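PDB 3SKV: SsfX3 from Streptomyces sp. SF2575, which acts as a salicylyl-acyltransferase in a tetracycline biosynthetic pathway, probably through its GDSL/SGNH-type catalytic domain. Local coordinates for residues L121-D126 and R131-K136; L96-E101 and V155-P160; V85-R90 and A168-E173; I195-G200 and T207-A212. The protein carries 1 engineered substitution. All blocks are in the same frame, centred on the assembly; numbering follows the deposited sequence.

In the fold
Contacts 1, 2 and 3 lie in the N-terminal jelly-roll part, contact 4 in the GDSL/SGNH part. Contact 1 is a hairpin within one sheet; contacts 2 and 3 join that sheet to the four-stranded sheet packed over it, and their centres are about 6 Å apart. Contact 1 nests inside the chain loop closed by contact 2, itself inside that of contact 3. A probable hydrogen bond, Lys136 N to Tyr100 OH at 2.8 Å, joins contact 1 to contact 2. Contact 4 follows the GDS sequence that marks the probable active site. Its centre is about 19 Å from that of contact 2, yet Trp158 CZ3 packs 3.4 Å from Ala210 CB across the domain junction.

Contact 1 of 4, residues L121-D126 and R131-K136; sequences LDVLVD and RTVELK
Leu121 pairs with Val133 and Val123 with Arg131 in hydrogen-bonded antiparallel pairs, and between them Asp122 faces Thr132 in a non-hydrogen-bonded pair; together they make the beta hairpin of strands 120-125 and 128-134 in the N-terminal jelly-roll domain. The strand axes approach to 4.7 Å. Two backbone bonds are made at each hydrogen-bonded pair, among them Val133 N to Leu121 O at 2.8 Å.

The side chain of Asp122 carries the polar part. From CB, CG swings to the side of the backbone N (chi1 -79°), which lays the carboxylate alongside Thr132, the two side chains pointing the same way. CG stands 4.1 Å from Thr132 OG1. OD1 accepts the hydrogen bond of Thr132 OG1 at 3.1 Å, met from above the carboxylate plane, 46° out of it, and Thr132 CG2 also lies against OD1. OD2 is gripped by the hydroxyls of Ser203 and Ser205, so both oxygens of this buried group have partners and the strand is tied to the loop of Pro204. Without the carboxylate, as with an alanine here, the Thr132 hydroxyl would probably lose its acceptor and Ser203 and Ser205 their common partner.

On the face of Leu121, Val123 and Val133 the packing is mostly aliphatic, the aliphatic part of Arg131 included, while its guanidinium bonds to Asp146 O. Leu121 CB meets Leu135 CD2 at 4.0 Å, and Val145 of the facing sheet touches Val123, Arg131 and Val133. The two valines within the hairpin meet obliquely, Val123 CG2 lying 4.1 Å from Val133 CG2.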
# COMPACT_ATOMS: atom_id res chain seq x y z
N LEU A 121 0.90 -13.98 5.42
CA LEU A 121 -0.14 -13.95 4.42
C LEU A 121 -1.41 -14.05 5.25
O LEU A 121 -1.52 -14.91 6.13
CB LEU A 121 0.04 -15.19 3.49
CG LEU A 121 -0.93 -15.57 2.33
CD1 LEU A 121 -2.38 -15.66 2.72
CD2 LEU A 121 -0.62 -14.89 1.04
N ASP A 122 -2.35 -13.13 5.01
CA ASP A 122 -3.62 -13.16 5.72
C ASP A 122 -4.69 -13.72 4.85
O ASP A 122 -4.74 -13.44 3.64
CB ASP A 122 -4.02 -11.76 6.21
CG ASP A 122 -3.31 -11.31 7.48
OD1 ASP A 122 -2.60 -12.14 8.09
OD2 ASP A 122 -3.47 -10.12 7.86
N VAL A 123 -5.57 -14.53 5.46
CA VAL A 123 -6.73 -15.12 4.82
C VAL A 123 -7.95 -14.51 5.53
O VAL A 123 -8.19 -14.73 6.73
CB VAL A 123 -6.73 -16.68 4.86
CG1 VAL A 123 -7.91 -17.25 4.09
CG2 VAL A 123 -5.41 -17.27 4.32
N LEU A 124 -8.71 -13.69 4.78
CA LEU A 124 -9.93 -13.09 5.27
C LEU A 124 -11.11 -13.80 4.65
O LEU A 124 -11.06 -14.16 3.47
CB LEU A 124 -9.98 -11.59 4.97
CG LEU A 124 -9.42 -10.66 6.03
CD1 LEU A 124 -7.92 -10.80 6.15
CD2 LEU A 124 -9.77 -9.25 5.73
N VAL A 125 -12.14 -14.07 5.46
CA VAL A 125 -13.36 -14.73 5.01
C VAL A 125 -14.51 -13.77 5.34
O VAL A 125 -14.77 -13.51 6.51
CB VAL A 125 -13.53 -16.14 5.64
CG1 VAL A 125 -14.91 -16.72 5.32
CG2 VAL A 125 -12.42 -17.07 5.18
N ASP A 126 -15.17 -13.24 4.31
CA ASP A 126 -16.25 -12.24 4.46
C ASP A 126 -15.80 -11.05 5.34
O ASP A 126 -16.49 -10.67 6.28
CB ASP A 126 -17.59 -12.87 4.91
CG ASP A 126 -18.20 -13.90 3.95
OD1 ASP A 126 -17.99 -13.78 2.71
OD2 ASP A 126 -18.95 -14.78 4.43
N ARG A 131 -7.19 -16.69 9.07
CA ARG A 131 -5.87 -17.32 9.24
C ARG A 131 -4.74 -16.41 8.85
O ARG A 131 -4.76 -15.82 7.77
CB ARG A 131 -5.77 -18.62 8.40
CG ARG A 131 -4.66 -19.62 8.79
CD ARG A 131 -5.04 -20.50 9.97
NE ARG A 131 -6.48 -20.80 9.95
CZ ARG A 131 -7.01 -21.90 9.42
NH1 ARG A 131 -6.22 -22.84 8.91
NH2 ARG A 131 -8.32 -22.07 9.41
N THR A 132 -3.73 -16.34 9.71
CA THR A 132 -2.47 -15.67 9.42
C THR A 132 -1.54 -16.86 9.15
O THR A 132 -1.48 -17.77 9.97
CB THR A 132 -2.04 -14.70 10.53
OG1 THR A 132 -3.07 -13.73 10.72
CG2 THR A 132 -0.78 -13.94 10.18
N VAL A 133 -0.93 -16.92 7.97
CA VAL A 133 -0.09 -18.02 7.51
C VAL A 133 1.36 -17.56 7.45
O VAL A 133 1.65 -16.51 6.87
CB VAL A 133 -0.58 -18.54 6.11
CG1 VAL A 133 0.15 -19.80 5.65
CG2 VAL A 133 -2.08 -18.78 6.11
N GLU A 134 2.29 -18.36 8.01
CA GLU A 134 3.72 -18.04 7.97
C GLU A 134 4.28 -18.61 6.67
O GLU A 134 4.13 -19.81 6.43
CB GLU A 134 4.48 -18.60 9.19
CG GLU A 134 4.05 -17.99 10.52
CD GLU A 134 4.68 -18.63 11.74
OE1 GLU A 134 4.39 -19.81 12.02
OE2 GLU A 134 5.45 -17.92 12.44
N LEU A 135 4.89 -17.77 5.84
CA LEU A 135 5.42 -18.19 4.54
C LEU A 135 6.87 -18.69 4.57
O LEU A 135 7.70 -18.19 5.33
CB LEU A 135 5.33 -17.03 3.53
CG LEU A 135 3.95 -16.48 3.17
CD1 LEU A 135 4.09 -15.29 2.29
CD2 LEU A 135 3.10 -17.51 2.45
N LYS A 136 7.18 -19.63 3.66
CA LYS A 136 8.53 -20.14 3.43
C LYS A 136 9.18 -19.23 2.37
O LYS A 136 8.55 -18.92 1.36
CB LYS A 136 8.48 -21.61 2.95
CG LYS A 136 9.71 -22.38 3.37
CD LYS A 136 10.21 -23.36 2.32
CE LYS A 136 11.66 -23.77 2.53
NZ LYS A 136 12.63 -22.63 2.37

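Contact 2 of 4, residues L96-E101 and V155-P160; sequences LAVRYE and VELWLP
The strands bearing Leu96 and Val98 on one side and Val155 and Leu157 on the other run in roughly the same direction, 35° apart, with axes 11.2 Å from each other at closest approach. That spacing is too wide for backbone pairing and marks face-to-face packing of two sheets, the sandwich of the jelly-roll domain. Four buried aliphatic side chains fill the interval. Leu96 has its CG between the backbone N and the carbonyl carbon (chi1 77°), an arrangement that sends CD2 across to two partners at once: Val155 CG1 at 3.7 Å and Leu157 CD1 at 3.8 Å, both met tip to tip. Leu157 is likewise shared between neighbours, for its other methyl, CD2, lies 3.8 Å from Val98 CG2, the two side chains here sliding past each other in opposite directions. The core continues on both sides: Leu143 packs on Leu96 and Val98 from strand 141-145, while Leu87 and Leu89 of strand 86-91 reach Leu157 and Val155. Glu156 and Trp158 point to the other face of their sheet. There Trp158 forms a cation-pi pair with Arg86, and its NE1 donates to Glu156 OE1 at 3.1 Å, on the anti side of the carboxylate.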
# COMPACT_ATOMS: atom_id res chain seq x y z
N LEU A 96 -8.26 -24.30 1.12
CA LEU A 96 -7.56 -23.78 -0.04
C LEU A 96 -6.10 -24.04 0.04
O LEU A 96 -5.51 -24.08 1.13
CB LEU A 96 -7.89 -22.30 -0.41
CG LEU A 96 -7.32 -21.12 0.39
CD1 LEU A 96 -5.81 -20.90 0.15
CD2 LEU A 96 -7.99 -19.86 -0.06
N ALA A 97 -5.49 -24.17 -1.11
CA ALA A 97 -4.05 -24.39 -1.20
C ALA A 97 -3.50 -23.49 -2.28
O ALA A 97 -4.15 -23.29 -3.30
CB ALA A 97 -3.74 -25.85 -1.50
N VAL A 98 -2.34 -22.88 -2.03
CA VAL A 98 -1.67 -21.99 -2.98
C VAL A 98 -0.22 -22.44 -3.13
O VAL A 98 0.48 -22.59 -2.13
CB VAL A 98 -1.74 -20.49 -2.60
CG1 VAL A 98 -1.02 -19.63 -3.65
CG2 VAL A 98 -3.18 -20.03 -2.45
N ARG A 99 0.22 -22.66 -4.38
CA ARG A 99 1.59 -22.97 -4.74
C ARG A 99 2.25 -21.61 -5.03
O ARG A 99 1.82 -20.86 -5.92
CB ARG A 99 1.67 -23.92 -5.93
CG ARG A 99 3.09 -24.39 -6.15
CD ARG A 99 3.14 -25.47 -7.18
NE ARG A 99 4.51 -25.61 -7.67
CZ ARG A 99 4.82 -26.00 -8.90
NH1 ARG A 99 3.86 -26.32 -9.76
NH2 ARG A 99 6.08 -26.08 -9.28
N TYR A 100 3.26 -21.27 -4.23
CA TYR A 100 3.89 -19.96 -4.27
C TYR A 100 5.40 -19.98 -4.15
O TYR A 100 6.03 -21.01 -3.85
CB TYR A 100 3.29 -19.10 -3.12
CG TYR A 100 3.79 -19.50 -1.74
CD1 TYR A 100 3.21 -20.55 -1.05
CD2 TYR A 100 4.88 -18.86 -1.15
CE1 TYR A 100 3.69 -20.95 0.20
CE2 TYR A 100 5.37 -19.25 0.10
CZ TYR A 100 4.77 -20.30 0.77
OH TYR A 100 5.24 -20.69 2.01
N GLU A 101 5.97 -18.79 -4.30
CA GLU A 101 7.38 -18.49 -4.13
C GLU A 101 7.42 -17.06 -3.62
O GLU A 101 6.79 -16.17 -4.22
CB GLU A 101 8.16 -18.65 -5.43
CG GLU A 101 9.67 -18.63 -5.20
CD GLU A 101 10.57 -18.50 -6.42
OE1 GLU A 101 10.06 -18.17 -7.51
OE2 GLU A 101 11.79 -18.71 -6.26
N VAL A 155 -13.40 -14.98 -0.24
CA VAL A 155 -12.07 -15.27 0.27
C VAL A 155 -11.09 -14.20 -0.21
O VAL A 155 -10.96 -14.01 -1.42
CB VAL A 155 -11.59 -16.68 -0.11
CG1 VAL A 155 -10.23 -16.98 0.54
CG2 VAL A 155 -12.62 -17.73 0.30
N GLU A 156 -10.41 -13.51 0.73
CA GLU A 156 -9.40 -12.50 0.36
C GLU A 156 -8.08 -12.97 0.92
O GLU A 156 -7.96 -13.23 2.12
CB GLU A 156 -9.70 -11.09 0.90
CG GLU A 156 -11.11 -10.56 0.70
CD GLU A 156 -11.49 -9.37 1.57
OE1 GLU A 156 -10.59 -8.57 1.93
OE2 GLU A 156 -12.70 -9.21 1.88
N LEU A 157 -7.10 -13.11 0.04
CA LEU A 157 -5.73 -13.49 0.40
C LEU A 157 -4.92 -12.19 0.33
O LEU A 157 -4.72 -11.65 -0.77
CB LEU A 157 -5.19 -14.51 -0.62
CG LEU A 157 -5.24 -16.01 -0.26
CD1 LEU A 157 -6.56 -16.40 0.38
CD2 LEU A 157 -5.02 -16.84 -1.48
N TRP A 158 -4.56 -11.63 1.50
CA TRP A 158 -3.76 -10.42 1.58
C TRP A 158 -2.32 -10.83 1.56
O TRP A 158 -1.79 -11.40 2.52
CB TRP A 158 -4.08 -9.66 2.86
CG TRP A 158 -5.37 -8.94 2.79
CD1 TRP A 158 -6.62 -9.48 2.83
CD2 TRP A 158 -5.55 -7.52 2.79
NE1 TRP A 158 -7.57 -8.48 2.80
CE2 TRP A 158 -6.94 -7.27 2.77
CE3 TRP A 158 -4.66 -6.43 2.74
CZ2 TRP A 158 -7.47 -5.98 2.72
CZ3 TRP A 158 -5.18 -5.16 2.63
CH2 TRP A 158 -6.57 -4.94 2.66
N LEU A 159 -1.70 -10.57 0.44
CA LEU A 159 -0.32 -10.94 0.12
C LEU A 159 0.70 -10.23 1.02
O LEU A 159 0.39 -9.14 1.53
CB LEU A 159 -0.06 -10.69 -1.38
CG LEU A 159 -1.04 -11.37 -2.41
CD1 LEU A 159 -0.42 -11.41 -3.81
CD2 LEU A 159 -1.39 -12.82 -2.00
N PRO A 160 1.89 -10.84 1.26
CA PRO A 160 2.90 -10.21 2.13
C PRO A 160 3.34 -8.82 1.69
O PRO A 160 3.41 -8.52 0.50
CB PRO A 160 4.05 -11.23 2.13
CG PRO A 160 3.86 -11.99 0.86
CD PRO A 160 2.38 -12.14 0.76

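Contact 3 of 4, residues V85-R90 and A168-E173; sequences VRLHLR and AEVRLE. Engineered in segment 85-90: His88 (natural residue Cys).
Rings and guanidinium groups play no part between Leu87, Leu89 and Val170; the contact is made by aliphatic branches inside the jelly-roll sandwich, where strands 86-91 and 164-172 belong to opposing sheets. The 10.5 Å between the CA atoms of Leu89 and Val170 is the spacing of such facing sheets. The flat groups of the two segments lie away from this core: Arg86 forms a salt bridge with Asp219, His88, an engineered replacement of a natural cysteine, bonds through ND1 to Asp181, and Arg171 forms a salt bridge with Glu142. Inside, the two methyls of Val170 are divided between two leucines. Its CG1 stands anti to the backbone N (chi1 176°) and turns to Leu89, whereas CG2 turns to Leu87. The first methyl lies 4.5 Å from Leu89 CD2. These are loose van der Waals distances, and the modest 115 Å² buried between the segments agrees with them. Other side chains share the core: Leu42 packs on both Leu87 and Leu89, and Leu172 rests on Leu96. Leu172 also points into this core; its CD2 is 4.8 Å from Leu89 CD1. The other methyl of the valine, Val170 CG2, comes within 4.3 Å of Leu87 CD2.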
# COMPACT_ATOMS: atom_id res chain seq x y z
N VAL A 85 -1.66 -5.73 -1.85
CA VAL A 85 -2.19 -6.58 -2.92
C VAL A 85 -3.01 -7.71 -2.31
O VAL A 85 -2.59 -8.36 -1.34
CB VAL A 85 -1.10 -7.11 -3.91
CG1 VAL A 85 -1.71 -8.04 -4.98
CG2 VAL A 85 -0.33 -5.96 -4.56
N ARG A 86 -4.19 -7.95 -2.87
CA ARG A 86 -5.01 -9.07 -2.43
C ARG A 86 -5.64 -9.87 -3.54
O ARG A 86 -5.86 -9.34 -4.62
CB ARG A 86 -5.94 -8.77 -1.23
CG ARG A 86 -6.84 -7.63 -1.43
CD ARG A 86 -6.40 -6.37 -0.75
NE ARG A 86 -7.45 -5.42 -1.07
CZ ARG A 86 -7.31 -4.40 -1.89
NH1 ARG A 86 -6.11 -4.04 -2.31
NH2 ARG A 86 -8.36 -3.66 -2.22
N LEU A 87 -5.79 -11.17 -3.32
CA LEU A 87 -6.42 -12.08 -4.26
C LEU A 87 -7.84 -12.39 -3.74
O LEU A 87 -8.00 -12.84 -2.61
CB LEU A 87 -5.56 -13.35 -4.45
CG LEU A 87 -6.20 -14.47 -5.31
CD1 LEU A 87 -6.41 -14.02 -6.76
CD2 LEU A 87 -5.37 -15.75 -5.28
N HIS A 88 -8.87 -12.08 -4.54
CA HIS A 88 -10.26 -12.32 -4.17
C HIS A 88 -10.85 -13.43 -5.02
O HIS A 88 -10.58 -13.51 -6.23
CB HIS A 88 -11.12 -11.07 -4.40
CG HIS A 88 -10.91 -9.94 -3.44
ND1 HIS A 88 -11.92 -9.08 -3.14
CD2 HIS A 88 -9.79 -9.53 -2.80
CE1 HIS A 88 -11.41 -8.18 -2.31
NE2 HIS A 88 -10.13 -8.40 -2.09
N LEU A 89 -11.68 -14.25 -4.40
CA LEU A 89 -12.43 -15.33 -5.04
C LEU A 89 -13.60 -15.72 -4.16
O LEU A 89 -13.48 -15.66 -2.94
CB LEU A 89 -11.57 -16.59 -5.40
CG LEU A 89 -10.82 -17.27 -4.26
CD1 LEU A 89 -11.59 -18.45 -3.76
CD2 LEU A 89 -9.47 -17.76 -4.72
N ARG A 90 -14.70 -16.11 -4.78
CA ARG A 90 -15.84 -16.61 -4.04
C ARG A 90 -15.82 -18.13 -4.21
O ARG A 90 -15.63 -18.62 -5.34
CB ARG A 90 -17.16 -16.01 -4.53
CG ARG A 90 -17.27 -14.50 -4.28
CD ARG A 90 -18.71 -14.03 -4.46
NE ARG A 90 -19.61 -14.74 -3.55
CZ ARG A 90 -19.83 -14.39 -2.29
NH1 ARG A 90 -19.28 -13.29 -1.79
NH2 ARG A 90 -20.63 -15.12 -1.53
N ALA A 168 1.64 -20.09 -8.66
CA ALA A 168 1.63 -21.03 -9.78
C ALA A 168 0.28 -21.77 -9.85
O ALA A 168 -0.14 -22.18 -10.94
CB ALA A 168 2.78 -22.02 -9.64
N GLU A 169 -0.42 -21.91 -8.71
CA GLU A 169 -1.68 -22.67 -8.65
C GLU A 169 -2.48 -22.37 -7.40
O GLU A 169 -1.92 -22.06 -6.35
CB GLU A 169 -1.33 -24.17 -8.64
CG GLU A 169 -2.47 -25.14 -8.98
CD GLU A 169 -2.18 -26.59 -8.67
OE1 GLU A 169 -1.09 -26.91 -8.14
OE2 GLU A 169 -3.08 -27.43 -8.94
N VAL A 170 -3.80 -22.49 -7.52
CA VAL A 170 -4.75 -22.41 -6.43
C VAL A 170 -5.49 -23.74 -6.45
O VAL A 170 -5.87 -24.23 -7.53
CB VAL A 170 -5.70 -21.19 -6.49
CG1 VAL A 170 -6.73 -21.23 -5.35
CG2 VAL A 170 -4.90 -19.88 -6.42
N ARG A 171 -5.61 -24.39 -5.30
CA ARG A 171 -6.34 -25.64 -5.24
C ARG A 171 -7.48 -25.52 -4.26
O ARG A 171 -7.37 -24.84 -3.25
CB ARG A 171 -5.42 -26.81 -4.89
CG ARG A 171 -4.72 -27.41 -6.09
CD ARG A 171 -3.58 -28.34 -5.70
NE ARG A 171 -4.00 -29.28 -4.65
CZ ARG A 171 -3.42 -29.37 -3.46
NH1 ARG A 171 -2.36 -28.63 -3.18
NH2 ARG A 171 -3.87 -30.23 -2.56
N LEU A 172 -8.59 -26.17 -4.59
CA LEU A 172 -9.82 -26.18 -3.78
C LEU A 172 -10.37 -27.60 -3.77
O LEU A 172 -9.89 -28.46 -4.54
CB LEU A 172 -10.88 -25.22 -4.37
CG LEU A 172 -10.46 -23.77 -4.65
CD1 LEU A 172 -11.47 -23.06 -5.51
CD2 LEU A 172 -10.21 -23.01 -3.36
N GLU A 173 -11.38 -27.85 -2.89
CA GLU A 173 -12.04 -29.13 -2.76
C GLU A 173 -12.66 -29.51 -4.11
O GLU A 173 -13.08 -28.63 -4.86
CB GLU A 173 -13.13 -29.04 -1.67
CG GLU A 173 -13.81 -30.35 -1.31
CD GLU A 173 -13.08 -31.19 -0.28
OE1 GLU A 173 -12.02 -31.78 -0.62
OE2 GLU A 173 -13.56 -31.27 0.87

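Contact 4 of 4, residues I195-G200 and T207-A212; sequences ICHGRG and TWLALA
In the GDSL/SGNH domain, the loop just after the GDS sequence, whose serine is the probable nucleophile by analogy with the family, packs on the start of helix 208-216 through His197, Trp208, Leu209 and Thr207. The main element is an edge-to-face, T-shaped pair: the pyrrole edge of Trp208 points at the face of His197, with planes at 84° and ring centroids 4.6 Å apart. Trp208 NE1 is the leading atom, 3.2 Å from His197 ND1 and offset toward the rim of the imidazole. Ile195 O lies over the opposite face, so the imidazole is held from both sides. Leu209 CD1 approaches obliquely, 3.7 Å from His197 CD2. At the far end of the ring, NE2 makes weak hydrogen bonds to Asp193 and Ser224. An alanine in place of His197 is likely to open a gap beside the Trp208 edge and leave Asp193 and Ser224 without this partner. Thr207 CG2 packs 3.5 Å from His197 O and also touches Gly198 CA. Thr207 is the N-cap of the helix: with OG1 between the backbone N and the carbonyl carbon (chi1 63°), that oxygen accepts from Ala210 N at 3.1 Å, the angle at hydrogen being 162°.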
# COMPACT_ATOMS: atom_id res chain seq x y z
N ILE A 195 8.46 5.71 4.77
CA ILE A 195 8.57 4.38 5.38
C ILE A 195 7.74 3.30 4.72
O ILE A 195 6.68 3.58 4.16
CB ILE A 195 8.32 4.39 6.92
CG1 ILE A 195 6.90 4.91 7.27
CG2 ILE A 195 9.47 5.09 7.68
CD1 ILE A 195 6.39 4.55 8.65
N CYS A 196 8.18 2.05 4.87
CA CYS A 196 7.47 0.86 4.43
C CYS A 196 6.37 0.66 5.44
O CYS A 196 6.61 0.66 6.66
CB CYS A 196 8.41 -0.34 4.38
SG CYS A 196 9.95 -0.04 3.46
N HIS A 197 5.14 0.53 4.94
CA HIS A 197 3.96 0.39 5.78
C HIS A 197 3.73 -0.97 6.38
O HIS A 197 2.92 -1.09 7.30
CB HIS A 197 2.72 0.89 5.04
CG HIS A 197 2.81 2.34 4.67
ND1 HIS A 197 3.25 3.30 5.57
CD2 HIS A 197 2.49 2.95 3.51
CE1 HIS A 197 3.16 4.45 4.94
NE2 HIS A 197 2.72 4.29 3.69
N GLY A 198 4.42 -1.99 5.88
CA GLY A 198 4.27 -3.34 6.40
C GLY A 198 4.94 -3.51 7.75
O GLY A 198 4.56 -4.38 8.52
N ARG A 199 5.93 -2.65 8.03
CA ARG A 199 6.72 -2.68 9.25
C ARG A 199 5.92 -2.32 10.51
O ARG A 199 5.28 -1.25 10.58
CB ARG A 199 7.99 -1.84 9.08
CG ARG A 199 9.11 -2.26 10.03
CD ARG A 199 10.02 -3.31 9.43
NE ARG A 199 11.17 -2.72 8.73
CZ ARG A 199 11.19 -2.41 7.44
NH1 ARG A 199 10.12 -2.62 6.68
NH2 ARG A 199 12.28 -1.88 6.90
N GLY A 200 5.96 -3.24 11.48
CA GLY A 200 5.28 -3.09 12.77
C GLY A 200 3.83 -3.52 12.75
O GLY A 200 3.22 -3.68 13.81
N THR A 207 -2.24 -3.37 8.41
CA THR A 207 -1.44 -2.14 8.25
C THR A 207 -2.46 -1.00 8.41
O THR A 207 -3.67 -1.24 8.30
CB THR A 207 -0.73 -2.06 6.87
OG1 THR A 207 -1.71 -2.02 5.83
CG2 THR A 207 0.24 -3.20 6.62
N TRP A 208 -1.99 0.24 8.65
CA TRP A 208 -2.93 1.34 8.80
C TRP A 208 -3.78 1.47 7.53
O TRP A 208 -5.00 1.65 7.64
CB TRP A 208 -2.21 2.63 9.19
CG TRP A 208 -1.40 3.27 8.10
CD1 TRP A 208 -0.07 3.11 7.86
CD2 TRP A 208 -1.88 4.18 7.11
NE1 TRP A 208 0.31 3.87 6.78
CE2 TRP A 208 -0.78 4.55 6.30
CE3 TRP A 208 -3.14 4.74 6.82
CZ2 TRP A 208 -0.90 5.46 5.25
CZ3 TRP A 208 -3.27 5.60 5.75
CH2 TRP A 208 -2.15 5.98 5.00
N LEU A 209 -3.15 1.32 6.34
CA LEU A 209 -3.79 1.38 5.03
C LEU A 209 -4.89 0.34 4.88
O LEU A 209 -6.00 0.67 4.48
CB LEU A 209 -2.74 1.16 3.93
CG LEU A 209 -2.02 2.39 3.41
CD1 LEU A 209 -0.95 2.02 2.48
CD2 LEU A 209 -2.99 3.36 2.69
N ALA A 210 -4.57 -0.91 5.22
CA ALA A 210 -5.50 -2.03 5.15
C ALA A 210 -6.69 -1.80 6.09
O ALA A 210 -7.83 -1.92 5.65
CB ALA A 210 -4.78 -3.33 5.50
N LEU A 211 -6.42 -1.41 7.36
CA LEU A 211 -7.43 -1.13 8.38
C LEU A 211 -8.31 0.04 7.98
O LEU A 211 -9.52 -0.01 8.19
CB LEU A 211 -6.74 -0.81 9.71
CG LEU A 211 -6.58 -1.86 10.81
CD1 LEU A 211 -7.19 -3.28 10.47
CD2 LEU A 211 -5.18 -1.87 11.35
N ALA A 212 -7.71 1.12 7.44
CA ALA A 212 -8.45 2.30 7.02
C ALA A 212 -9.38 1.95 5.85
O ALA A 212 -10.56 2.26 5.93
CB ALA A 212 -7.50 3.44 6.65